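PDB 4ECL: serine racemase from Enterococcus faecalis, which belongs to the alanine racemase family, pairing a TIM-barrel domain with a C-terminal beta domain, here as the cytoplasmic part of the VanTG protein. Local coordinates for residues A[47-50]-A[51-55]; A[64-67]-A[68-72]; A[299-303]-A[304-308]. One frame throughout, in Å; residues are numbered along the deposited sequence.

Interaction 1. Residues A[47-50]-A[51-55]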
# COMPACT_ATOMS: atom_id res chain seq x y z
N TYR A 47 11.64 -11.42 -2.65
CA TYR A 47 12.62 -12.11 -3.49
C TYR A 47 14.04 -11.82 -2.99
O TYR A 47 14.84 -12.72 -2.77
CB TYR A 47 12.48 -11.70 -4.95
CG TYR A 47 13.52 -12.32 -5.86
CD1 TYR A 47 13.52 -13.69 -6.10
CD2 TYR A 47 14.50 -11.55 -6.47
CE1 TYR A 47 14.46 -14.28 -6.92
CE2 TYR A 47 15.45 -12.13 -7.30
CZ TYR A 47 15.43 -13.50 -7.52
OH TYR A 47 16.37 -14.10 -8.33
N GLU A 48 14.32 -10.54 -2.80
CA GLU A 48 15.64 -10.10 -2.40
C GLU A 48 15.99 -10.68 -1.04
O GLU A 48 17.05 -11.28 -0.87
CB GLU A 48 15.73 -8.57 -2.37
CG GLU A 48 15.71 -7.92 -3.76
CD GLU A 48 14.31 -7.80 -4.38
OE1 GLU A 48 13.30 -8.00 -3.66
OE2 GLU A 48 14.22 -7.49 -5.58
N VAL A 49 15.09 -10.52 -0.08
CA VAL A 49 15.39 -10.90 1.29
C VAL A 49 15.52 -12.40 1.49
O VAL A 49 16.51 -12.88 2.06
CB VAL A 49 14.37 -10.31 2.26
CG1 VAL A 49 14.47 -10.99 3.63
CG2 VAL A 49 14.57 -8.83 2.38
N THR A 50 14.54 -13.15 1.01
CA THR A 50 14.49 -14.59 1.27
C THR A 50 15.62 -15.37 0.59
O THR A 50 16.19 -16.27 1.20
CB THR A 50 13.11 -15.19 0.90
OG1 THR A 50 12.06 -14.37 1.43
CG2 THR A 50 12.97 -16.58 1.49
N THR A 51 15.95 -15.03 -0.65
CA THR A 51 17.08 -15.70 -1.30
C THR A 51 18.38 -15.47 -0.51
O THR A 51 19.19 -16.38 -0.33
CB THR A 51 17.25 -15.27 -2.76
OG1 THR A 51 17.40 -13.86 -2.82
CG2 THR A 51 16.02 -15.67 -3.58
N TYR A 52 18.57 -14.24 -0.03
CA TYR A 52 19.76 -13.92 0.75
C TYR A 52 19.75 -14.65 2.10
O TYR A 52 20.78 -15.17 2.55
CB TYR A 52 19.92 -12.41 0.94
CG TYR A 52 21.24 -12.02 1.58
CD1 TYR A 52 22.41 -12.01 0.82
CD2 TYR A 52 21.33 -11.69 2.93
CE1 TYR A 52 23.62 -11.67 1.39
CE2 TYR A 52 22.55 -11.35 3.51
CZ TYR A 52 23.69 -11.34 2.73
OH TYR A 52 24.90 -11.01 3.28
N LEU A 53 18.59 -14.69 2.75
CA LEU A 53 18.46 -15.39 4.03
C LEU A 53 18.83 -16.86 3.89
O LEU A 53 19.57 -17.40 4.72
CB LEU A 53 17.05 -15.27 4.58
CG LEU A 53 16.69 -13.87 5.08
CD1 LEU A 53 15.25 -13.83 5.62
CD2 LEU A 53 17.71 -13.40 6.12
N GLU A 54 18.32 -17.51 2.85
CA GLU A 54 18.68 -18.89 2.59
C GLU A 54 20.17 -19.01 2.26
O GLU A 54 20.83 -19.99 2.64
CB GLU A 54 17.84 -19.48 1.46
CG GLU A 54 18.08 -20.97 1.24
CD GLU A 54 16.96 -21.63 0.44
OE1 GLU A 54 16.06 -22.24 1.05
OE2 GLU A 54 17.00 -21.56 -0.81
N GLN A 55 20.72 -18.01 1.58
CA GLN A 55 22.13 -18.04 1.25
C GLN A 55 22.98 -18.06 2.52
O GLN A 55 23.95 -18.81 2.62
CB GLN A 55 22.52 -16.86 0.37
CG GLN A 55 23.98 -16.85 -0.06
CD GLN A 55 24.36 -15.57 -0.78
OE1 GLN A 55 23.68 -15.14 -1.71
NE2 GLN A 55 25.46 -14.95 -0.36
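Thr51 overlaps Tyr47 one turn back along helix 46-55, its hydroxyl at the carbonyl oxygen and its methyl at the ring. Its OG1 donates to Tyr47 O at 2.8 Å, while the backbone N of Thr51 makes a weak, long bond to the same oxygen, which is thus gripped twice by one residue. What puts the hydroxyl there is the first torsion: OG1 stands between the backbone N and the carbonyl carbon (chi1 57°), facing back down the helix. The methyl CG2 then falls beside the Tyr47 ring, 3.9 Å from CE1, approaching it obliquely. That ring also stands edge-to-face with Tyr75.

On another side of the helix Val49 and Leu53 lie side by side and point the same way, Val49 CG1 coming to 3.6 Å from Leu53 CD1. Between the same two residues Leu53 N bonds Val49 O at 2.8 Å, nearly along the C=O axis. Glu54 N bonds Thr50 O at 3.0 Å, and Glu54 OE1 is hydrogen-bonded to Ser78 N and Ser79 OG. Thr50 OG1 bonds Met46 O, just ahead of the contact, and the Thr50 side chain packs on Phe61 of strand 60-63. Leu53 meets that same phenylalanine and also rests on Leu16 and Val20 of helix 13-25. A threonine hydroxyl thus returns to the carbonyl four residues back within an alpha-helix, on a barrel-domain helix set between strand 60-63 and helix 13-25.

Interaction 2. Residues A[64-67]-A[68-72]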
# COMPACT_ATOMS: atom_id res chain seq x y z
N ALA A 64 2.29 -15.58 4.98
CA ALA A 64 0.88 -15.46 5.37
C ALA A 64 -0.04 -16.36 4.55
O ALA A 64 -1.08 -16.81 5.04
CB ALA A 64 0.40 -14.01 5.28
N THR A 65 0.32 -16.58 3.29
CA THR A 65 -0.59 -17.24 2.36
C THR A 65 0.13 -18.25 1.49
O THR A 65 1.34 -18.16 1.32
CB THR A 65 -1.27 -16.23 1.41
OG1 THR A 65 -0.32 -15.79 0.44
CG2 THR A 65 -1.83 -15.03 2.18
N ILE A 66 -0.62 -19.20 0.94
CA ILE A 66 -0.05 -20.19 0.03
C ILE A 66 0.57 -19.54 -1.22
O ILE A 66 1.56 -20.05 -1.75
CB ILE A 66 -1.11 -21.23 -0.41
CG1 ILE A 66 -0.45 -22.35 -1.23
CG2 ILE A 66 -2.24 -20.56 -1.21
CD1 ILE A 66 -1.36 -23.52 -1.51
N ASP A 67 0.01 -18.43 -1.67
CA ASP A 67 0.56 -17.76 -2.86
C ASP A 67 1.94 -17.15 -2.59
O ASP A 67 2.81 -17.14 -3.47
CB ASP A 67 -0.42 -16.72 -3.40
CG ASP A 67 -1.76 -17.34 -3.76
OD1 ASP A 67 -1.87 -17.89 -4.87
OD2 ASP A 67 -2.67 -17.32 -2.91
N GLU A 68 2.14 -16.64 -1.39
CA GLU A 68 3.48 -16.25 -0.97
C GLU A 68 4.41 -17.46 -0.93
O GLU A 68 5.54 -17.38 -1.42
CB GLU A 68 3.43 -15.57 0.39
CG GLU A 68 2.84 -14.18 0.31
CD GLU A 68 2.72 -13.54 1.66
OE1 GLU A 68 2.77 -14.28 2.66
OE2 GLU A 68 2.57 -12.30 1.73
N GLY A 69 3.94 -18.56 -0.37
CA GLY A 69 4.73 -19.78 -0.30
C GLY A 69 5.14 -20.33 -1.66
O GLY A 69 6.29 -20.71 -1.87
N ILE A 70 4.19 -20.37 -2.59
CA ILE A 70 4.46 -20.82 -3.94
C ILE A 70 5.49 -19.89 -4.62
O ILE A 70 6.41 -20.36 -5.31
CB ILE A 70 3.15 -20.89 -4.75
CG1 ILE A 70 2.28 -22.03 -4.24
CG2 ILE A 70 3.42 -21.12 -6.23
CD1 ILE A 70 0.97 -22.16 -5.00
N ARG A 71 5.35 -18.58 -4.42
CA ARG A 71 6.33 -17.62 -4.95
C ARG A 71 7.74 -17.91 -4.46
O ARG A 71 8.69 -17.86 -5.24
CB ARG A 71 5.93 -16.18 -4.63
CG ARG A 71 4.91 -15.62 -5.61
CD ARG A 71 4.31 -14.33 -5.09
NE ARG A 71 5.31 -13.28 -4.96
CZ ARG A 71 5.28 -12.32 -4.04
NH1 ARG A 71 4.29 -12.28 -3.16
NH2 ARG A 71 6.24 -11.41 -4.00
N LEU A 72 7.88 -18.23 -3.17
CA LEU A 72 9.19 -18.56 -2.61
C LEU A 72 9.80 -19.74 -3.32
O LEU A 72 10.98 -19.72 -3.68
CB LEU A 72 9.09 -18.85 -1.12
CG LEU A 72 8.69 -17.65 -0.27
CD1 LEU A 72 8.88 -17.99 1.20
CD2 LEU A 72 9.56 -16.47 -0.67
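A capping box opens helix 66-74, the helix of the beta-alpha-beta unit that runs from strand 60-63 to strand 80-83 in the barrel domain. Thr65 is the N-cap: its OG1 accepts from Glu68 N at 3.2 Å, with the N-H nearly straight on the oxygen (166°), and the Thr65 and Glu68 side chains cross at about a right angle. In return the carboxylate of Glu68 folds back to the chain ahead of the helix. OE1 takes a weak bond from Thr65 N and a much shorter one, 2.7 Å, from Ala64 N, which meets it close to head-on. Two backbone N-H groups, one of them only weakly, hold this carboxylate oxygen.

The other oxygen, OE2, bonds Ala39 N and forms a salt bridge with Arg367 of the second subunit, so the cap reaches the dimer interface. These donors would be expected to favour the charged carboxylate. Asp67 OD1 forms a salt bridge with Arg91, and Arg71 NH2 one with Glu40.

Behind the cap, the first regular helical bonds run from Gly69 N to Thr65 O (3.1 Å) and from Ile70 N to Ile66 O (2.8 Å). Ile66 and Ile70 lie side by side, facing helix 92-97, with Ile66 CG1 and Ile70 CD1 4.0 Å apart.

Interaction 3. Residues A[299-303]-A[304-308]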
# COMPACT_ATOMS: atom_id res chain seq x y z
N VAL A 299 12.74 15.25 5.14
CA VAL A 299 13.61 14.28 4.51
C VAL A 299 15.05 14.72 4.70
O VAL A 299 15.31 15.84 5.15
CB VAL A 299 13.29 14.10 3.03
CG1 VAL A 299 11.83 13.66 2.86
CG2 VAL A 299 13.53 15.40 2.27
N LEU A 300 15.99 13.84 4.38
CA LEU A 300 17.40 14.22 4.45
C LEU A 300 17.95 14.46 3.05
O LEU A 300 17.87 13.59 2.17
CB LEU A 300 18.22 13.16 5.20
CG LEU A 300 17.81 12.87 6.65
CD1 LEU A 300 18.71 11.80 7.28
CD2 LEU A 300 17.79 14.13 7.50
N ILE A 301 18.49 15.65 2.85
CA ILE A 301 19.16 15.99 1.60
C ILE A 301 20.48 16.65 1.95
O ILE A 301 20.52 17.60 2.75
CB ILE A 301 18.32 16.92 0.71
CG1 ILE A 301 17.05 16.21 0.24
CG2 ILE A 301 19.14 17.35 -0.49
CD1 ILE A 301 16.06 17.12 -0.49
N GLY A 302 21.56 16.15 1.36
CA GLY A 302 22.90 16.64 1.66
C GLY A 302 23.18 16.63 3.15
O GLY A 302 23.85 17.53 3.67
N GLY A 303 22.65 15.63 3.84
CA GLY A 303 22.85 15.50 5.27
C GLY A 303 22.05 16.47 6.12
O GLY A 303 22.28 16.58 7.32
N ARG A 304 21.11 17.17 5.51
CA ARG A 304 20.34 18.17 6.24
C ARG A 304 18.84 17.88 6.19
O ARG A 304 18.36 17.18 5.29
CB ARG A 304 20.63 19.56 5.68
CG ARG A 304 22.10 19.83 5.40
CD ARG A 304 22.90 19.97 6.68
NE ARG A 304 22.45 21.10 7.49
CZ ARG A 304 23.02 21.47 8.64
NH1 ARG A 304 24.06 20.79 9.12
NH2 ARG A 304 22.54 22.51 9.31
N GLN A 305 18.10 18.41 7.15
CA GLN A 305 16.67 18.15 7.20
C GLN A 305 15.89 19.10 6.31
O GLN A 305 16.07 20.32 6.38
CB GLN A 305 16.15 18.24 8.64
CG GLN A 305 16.83 17.29 9.58
CD GLN A 305 16.26 17.37 10.97
OE1 GLN A 305 15.31 18.12 11.21
NE2 GLN A 305 16.83 16.60 11.90
N ALA A 306 15.03 18.54 5.46
CA ALA A 306 14.19 19.33 4.57
C ALA A 306 12.74 19.00 4.87
O ALA A 306 12.27 17.91 4.51
CB ALA A 306 14.51 19.03 3.12
N PRO A 307 12.04 19.91 5.56
CA PRO A 307 10.65 19.64 5.97
C PRO A 307 9.73 19.49 4.76
O PRO A 307 9.89 20.20 3.76
CB PRO A 307 10.27 20.89 6.77
CG PRO A 307 11.56 21.53 7.14
CD PRO A 307 12.52 21.21 6.05
N ILE A 308 8.80 18.56 4.84
CA ILE A 308 7.81 18.41 3.79
C ILE A 308 6.87 19.61 3.80
O ILE A 308 6.39 20.01 4.86
CB ILE A 308 7.02 17.11 3.97
CG1 ILE A 308 7.98 15.92 3.98
CG2 ILE A 308 5.98 16.99 2.88
CD1 ILE A 308 7.34 14.62 4.40
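Leu300 and Gln305 lie side by side and point the same way on one face of a beta hairpin with a two-residue loop, strands 298-301 and 304-309 joined by a type I' turn from Ile301 to Arg304. They are a non-hydrogen-bonded pair, and what touches is aliphatic: Leu300 CD2 sits 3.9 Å from Gln305 CG. The glutamine runs on extended past CG (chi2 -177°), carrying its amide beyond the leucine to a weak bond from NE2 to Glu342. Leu300 itself packs against Glu342 and Ile344 of strand 342-344.

The other face carries Val299, Ile301, Arg304 and Ala306. Here Val299 CG2 meets Ala306 CB at 3.9 Å, and Ile301 CD1 comes more loosely to the same methyl. Val319 of strand 317-320 packs on all three, so this part of the face is buried. Arg304 belongs to this face too. Its CG, 3.4 Å from Gly302 O, and its CD, beside the Gly303 carbonyl, lie against the turn, and the chain, bent at chi2 and chi3, then carries the guanidinium off it.

Gly302 and Gly303 fill the two middle positions of the turn, both with positive phi, and Gly303 N bonds Asp339. Reciprocal backbone bonds join Val299 to Ala306 and Ile301 to Arg304. Those bonds differ in direction: Ile301 N approaches Arg304 O in the carbonyl plane, while in the return bond Arg304 N stands well above the plane of Ile301 C=O. Between the bonded pairs the alpha carbons contribute as well, each turning its C-H to a carbonyl of the partner strand. Leu300 CA lies 3.2 Å from Arg304 O, and Gln305 CA lies 3.4 Å from Val299 O.

Interactions 1 and 2 belong to successive helices of the barrel domain and touch lightly, Thr50 OG1 lying 3.9 Å from Leu72 CD2. Interaction 3 is in the C-terminal beta domain, its centre about 32 Å from that of interaction 1 and about 38 Å from that of interaction 2. Interaction 2 is the buried one, and it alone of the three meets the second subunit. The others are partly buried, with residues at the surface. Chemistry follows place: a carboxylate serves backbone N-H groups at the helix start of 64-72, a hydroxyl returns to a carbonyl within helix 46-55, and in 299-308 cross-strand backbone bonds do the holding.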